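Local coordinates for protein octaprenyl-diphosphate synthase (Bacteroides thetaiotaomicron, PDB 3RMG) that probably acts as a magnesium-dependent prenyltransferase that lengthens an allylic diphosphate by adding isopentenyl diphosphate units, at residues A[264-268]-A[269-273]; A[236-239]-A[240-244]. All blocks are in the same frame, centred on the assembly; numbering follows the deposited sequence.

Interaction 1. Residues A[264-268]-A[269-273]; sequences GTATP and DEIVR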
loop_
_atom_site.group_PDB
_atom_site.type_symbol
_atom_site.label_atom_id
_atom_site.label_comp_id
_atom_site.label_asym_id
_atom_site.label_seq_id
_atom_site.Cartn_x
_atom_site.Cartn_y
_atom_site.Cartn_z
ATOM N N GLY A 264 -17.432 -22.098 -8.611
ATOM C CA GLY A 264 -18.082 -20.823 -8.793
ATOM C C GLY A 264 -19.394 -21.044 -9.494
ATOM O O GLY A 264 -20.111 -20.109 -9.817
ATOM N N THR A 265 -19.701 -22.308 -9.728
ATOM C CA THR A 265 -20.909 -22.699 -10.419
ATOM C C THR A 265 -22.120 -23.090 -9.596
ATOM O O THR A 265 -23.166 -23.346 -10.152
ATOM C CB THR A 265 -20.625 -23.911 -11.240
ATOM O OG1 THR A 265 -20.062 -24.911 -10.391
ATOM C CG2 THR A 265 -19.654 -23.583 -12.309
ATOM N N ALA A 266 -22.024 -23.140 -8.290
ATOM C CA ALA A 266 -23.195 -23.547 -7.546
ATOM C C ALA A 266 -24.243 -22.472 -7.661
ATOM O O ALA A 266 -23.946 -21.364 -8.049
ATOM C CB ALA A 266 -22.856 -23.823 -6.126
ATOM N N THR A 267 -25.481 -22.814 -7.318
ATOM C CA THR A 267 -26.585 -21.864 -7.387
ATOM C C THR A 267 -27.008 -21.406 -5.995
ATOM O O THR A 267 -26.878 -22.148 -5.021
ATOM C CB THR A 267 -27.803 -22.465 -8.112
ATOM O OG1 THR A 267 -28.698 -23.041 -7.151
ATOM C CG2 THR A 267 -27.362 -23.539 -9.094
ATOM N N PRO A 268 -27.513 -20.181 -5.909
ATOM C CA PRO A 268 -27.959 -19.619 -4.630
ATOM C C PRO A 268 -28.867 -20.585 -3.875
ATOM O O PRO A 268 -28.877 -20.585 -2.644
ATOM C CB PRO A 268 -28.748 -18.379 -5.054
ATOM C CG PRO A 268 -28.135 -17.973 -6.346
ATOM C CD PRO A 268 -27.737 -19.251 -7.031
ATOM N N ASP A 269 -29.618 -21.396 -4.612
ATOM C CA ASP A 269 -30.524 -22.363 -4.004
ATOM C C ASP A 269 -29.766 -23.582 -3.494
ATOM O O ASP A 269 -30.017 -24.064 -2.388
ATOM C CB ASP A 269 -31.598 -22.793 -5.006
ATOM C CG ASP A 269 -32.401 -21.622 -5.539
ATOM O OD1 ASP A 269 -32.267 -21.304 -6.739
ATOM O OD2 ASP A 269 -33.166 -21.020 -4.757
ATOM N N GLU A 270 -28.835 -24.076 -4.303
ATOM C CA GLU A 270 -28.037 -25.240 -3.934
ATOM C C GLU A 270 -27.268 -24.989 -2.641
ATOM O O GLU A 270 -27.142 -25.880 -1.801
ATOM C CB GLU A 270 -27.068 -25.604 -5.061
ATOM C CG GLU A 270 -27.692 -26.431 -6.172
ATOM C CD GLU A 270 -26.655 -27.110 -7.046
ATOM O OE1 GLU A 270 -26.381 -26.598 -8.152
ATOM O OE2 GLU A 270 -26.114 -28.155 -6.628
ATOM N N ILE A 271 -26.755 -23.773 -2.489
ATOM C CA ILE A 271 -26.001 -23.404 -1.301
ATOM C C ILE A 271 -26.842 -23.560 -0.026
ATOM O O ILE A 271 -26.392 -24.164 0.954
ATOM C CB ILE A 271 -25.431 -21.975 -1.446
ATOM C CG1 ILE A 271 -24.136 -22.021 -2.273
ATOM C CG2 ILE A 271 -25.200 -21.349 -0.085
ATOM C CD1 ILE A 271 -23.793 -20.721 -2.989
ATOM N N VAL A 272 -28.067 -23.040 -0.048
ATOM C CA VAL A 272 -28.967 -23.181 1.090
ATOM C C VAL A 272 -29.091 -24.646 1.474
ATOM O O VAL A 272 -29.241 -24.984 2.648
ATOM C CB VAL A 272 -30.375 -22.618 0.788
ATOM C CG1 VAL A 272 -31.332 -22.954 1.917
ATOM C CG2 VAL A 272 -30.321 -21.109 0.563
ATOM N N ARG A 273 -29.022 -25.514 0.474
ATOM C CA ARG A 273 -29.205 -26.942 0.693
ATOM C C ARG A 273 -27.972 -27.597 1.289
ATOM O O ARG A 273 -28.079 -28.426 2.197
ATOM C CB ARG A 273 -29.584 -27.641 -0.614
ATOM C CG ARG A 273 -31.076 -27.674 -0.902
ATOM C CD ARG A 273 -31.343 -28.277 -2.274
ATOM N NE ARG A 273 -31.111 -27.311 -3.345
ATOM C CZ ARG A 273 -30.894 -27.639 -4.614
ATOM N NH1 ARG A 273 -30.864 -28.914 -4.977
ATOM N NH2 ARG A 273 -30.698 -26.689 -5.518
#
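Thr267 is the N-cap of helix 268-280, and its side chain reaches forward to the first amides of the helix, those of Asp269 and Glu270. OG1 accepts the backbone N-H of Glu270 in a nearly straight bond, Glu270 N to Thr267 OG1 3.0 Å at 167°. The Asp269 N-H points to the same oxygen at a poorer angle, a weak second bond of 3.2 Å from Asp269 N to Thr267 OG1. Thr267 has chi1 at 94°, turned well off the usual staggered value, which sets its OG1 before these two amides and sends its CG2 to the side of the Glu270 chain. Backbone pairing starts here too: Ile271 N gives its hydrogen to Thr267 O at 3.0 Å, almost in line with the carbonyl. Pro268, in the first turn, has no N-H to be capped. The Thr-Pro-Asp-Glu sequence suits a capping box, but Glu270 OE1 stays 4.0 Å from Thr267 N and does not close one. Glu270 OE1 lies 3.3 Å from the Thr267 methyl CG2 and pairs instead with Lys260 in a salt bridge. Ala266 and Ile271 hold the two positions of a hydrophobic staple across the cap, loosely filled, with Ala266 CB 4.4 Å from Ile271 CG1. The Asp269 carboxylate is exposed at the helix start, where a negative charge would probably be favoured by the helix dipole. Gly264, with positive phi, closes the preceding helix 252-263 in a Schellman motif, and Thr265 OG1 bonds back to Lys260 O. The whole turn is thus a surface connection between two helices: Ala266, Thr267 and Glu270 lean on helix 252-263, while the buried Ile271 reaches Met233 and Leu234 of the short helix 231-234.

Interaction 2. Residues A[236-239]-A[240-244]; sequences GKLT and LPALY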
loop_
_atom_site.group_PDB
_atom_site.type_symbol
_atom_site.label_atom_id
_atom_site.label_comp_id
_atom_site.label_asym_id
_atom_site.label_seq_id
_atom_site.Cartn_x
_atom_site.Cartn_y
_atom_site.Cartn_z
ATOM N N GLY A 236 -16.970 -18.873 -3.051
ATOM C CA GLY A 236 -16.150 -20.019 -3.426
ATOM C C GLY A 236 -15.581 -20.807 -2.261
ATOM O O GLY A 236 -14.790 -21.732 -2.456
ATOM N N LYS A 237 -16.000 -20.462 -1.047
ATOM C CA LYS A 237 -15.357 -20.992 0.152
ATOM C C LYS A 237 -16.146 -22.092 0.856
ATOM O O LYS A 237 -17.350 -21.967 1.075
ATOM C CB LYS A 237 -15.067 -19.856 1.141
ATOM C CG LYS A 237 -14.299 -18.686 0.543
ATOM C CD LYS A 237 -14.461 -17.437 1.397
ATOM C CE LYS A 237 -13.967 -16.196 0.669
ATOM N NZ LYS A 237 -14.394 -14.962 1.380
ATOM N N LEU A 238 -15.444 -23.160 1.218
ATOM C CA LEU A 238 -15.982 -24.203 2.079
ATOM C C LEU A 238 -15.281 -24.163 3.441
ATOM O O LEU A 238 -14.103 -24.525 3.552
ATOM C CB LEU A 238 -15.778 -25.582 1.444
ATOM C CG LEU A 238 -16.540 -25.921 0.164
ATOM C CD1 LEU A 238 -16.249 -27.355 -0.239
ATOM C CD2 LEU A 238 -18.032 -25.711 0.360
ATOM N N THR A 239 -16.009 -23.738 4.471
ATOM C CA THR A 239 -15.422 -23.535 5.787
ATOM C C THR A 239 -15.588 -24.763 6.674
ATOM O O THR A 239 -16.244 -25.728 6.301
ATOM C CB THR A 239 -16.006 -22.290 6.492
ATOM O OG1 THR A 239 -17.388 -22.510 6.796
ATOM C CG2 THR A 239 -15.861 -21.040 5.615
ATOM N N LEU A 240 -14.993 -24.712 7.859
ATOM C CA LEU A 240 -14.837 -25.904 8.681
ATOM C C LEU A 240 -16.077 -26.790 8.750
ATOM O O LEU A 240 -15.981 -28.002 8.582
ATOM C CB LEU A 240 -14.376 -25.543 10.100
ATOM C CG LEU A 240 -13.832 -26.746 10.871
ATOM C CD1 LEU A 240 -12.676 -27.369 10.097
ATOM C CD2 LEU A 240 -13.410 -26.378 12.293
ATOM N N PRO A 241 -17.243 -26.195 9.031
ATOM C CA PRO A 241 -18.439 -27.024 9.233
ATOM C C PRO A 241 -18.744 -27.897 8.002
ATOM O O PRO A 241 -18.899 -29.115 8.121
ATOM C CB PRO A 241 -19.551 -25.990 9.463
ATOM C CG PRO A 241 -18.834 -24.717 9.854
ATOM C CD PRO A 241 -17.533 -24.753 9.109
ATOM N N ALA A 242 -18.821 -27.268 6.834
ATOM C CA ALA A 242 -19.035 -27.991 5.592
ATOM C C ALA A 242 -17.977 -29.075 5.444
ATOM O O ALA A 242 -18.295 -30.264 5.364
ATOM C CB ALA A 242 -19.003 -27.030 4.395
ATOM N N LEU A 243 -16.715 -28.661 5.411
ATOM C CA LEU A 243 -15.609 -29.595 5.275
ATOM C C LEU A 243 -15.826 -30.797 6.165
ATOM O O LEU A 243 -15.588 -31.928 5.763
ATOM C CB LEU A 243 -14.286 -28.922 5.623
ATOM C CG LEU A 243 -13.868 -27.772 4.705
ATOM C CD1 LEU A 243 -12.609 -27.098 5.233
ATOM C CD2 LEU A 243 -13.673 -28.256 3.260
ATOM N N TYR A 244 -16.287 -30.562 7.381
ATOM C CA TYR A 244 -16.477 -31.658 8.311
ATOM C C TYR A 244 -17.540 -32.651 7.847
ATOM O O TYR A 244 -17.358 -33.867 7.947
ATOM C CB TYR A 244 -16.878 -31.136 9.674
ATOM C CG TYR A 244 -17.253 -32.250 10.607
ATOM C CD1 TYR A 244 -16.288 -33.116 11.111
ATOM C CD2 TYR A 244 -18.573 -32.447 10.980
ATOM C CE1 TYR A 244 -16.634 -34.143 11.969
ATOM C CE2 TYR A 244 -18.928 -33.465 11.835
ATOM C CZ TYR A 244 -17.963 -34.311 12.323
ATOM O OH TYR A 244 -18.341 -35.321 13.173
#
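Leu243 folds its side chain back over the start of its own helix, onto the backbone of Leu238 and Thr239. This is the tight part of the contact. With chi1 at -64°, Leu243 CG sits beside its own backbone N and hangs over two carbonyls, 3.5 Å from Leu238 O and equally near Thr239 O. The Leu243 CD1 methyl presses closest, 3.4 Å from Leu238 O, and Leu243 CD2 meets Leu238 CB at 3.9 Å. Under this cover Leu243 N donates to Thr239 O, 3.1 Å at 161°, the first-turn bond of helix 240-249. Thr239 stands at the N-cap yet makes no capping bond with its side chain. Thr239 OG1 rests instead on the Pro241 ring, 3.2 Å from Pro241 CD, and is hydrogen-bonded to the Tyr219 hydroxyl, which also receives the Ala242 N-H, so a residue from elsewhere in the chain serves this helix start. With an alanine in place of Leu243, both methyls would be gone, which would probably open a gap over the two carbonyls and deprive Leu238 CB and Tyr166 of a packing partner. Packing is slacker at the end of the Leu238 side chain, where Leu238 CD2 stays 4.4 Å from Ala242 CB, and the chain before it, at Lys237, is exposed to solvent. Helices close in around the buried turn: Tyr166 of helix 163-172 touches Thr239, Leu240 and Leu243; helix 283-302 backs Leu240 and Pro241; Thr278 of helix 268-280 meets Pro241 and Ala242; and helix 252-263 packs on Leu238.

How the interactions relate
Following the chain, interaction 2 comes first: it joins the short helix 231-234 to helix 240-249. Helix 252-263 follows, and interaction 1 then makes the connection into helix 268-280. The two are in series, neither nesting nor crossing, and both pair a Schellman glycine with a threonine N-cap a few residues on. The centres of interaction 1 and interaction 2 lie about 14 Å apart, and the nearest atoms of interaction 1 and interaction 2 about 6 Å, so they do not touch directly. What ties them is shared helices: Val261 meets both Leu238 and Ala266, and helix 268-280, begun at interaction 1, brings its far end to interaction 2. One turn is buried, the other at the surface.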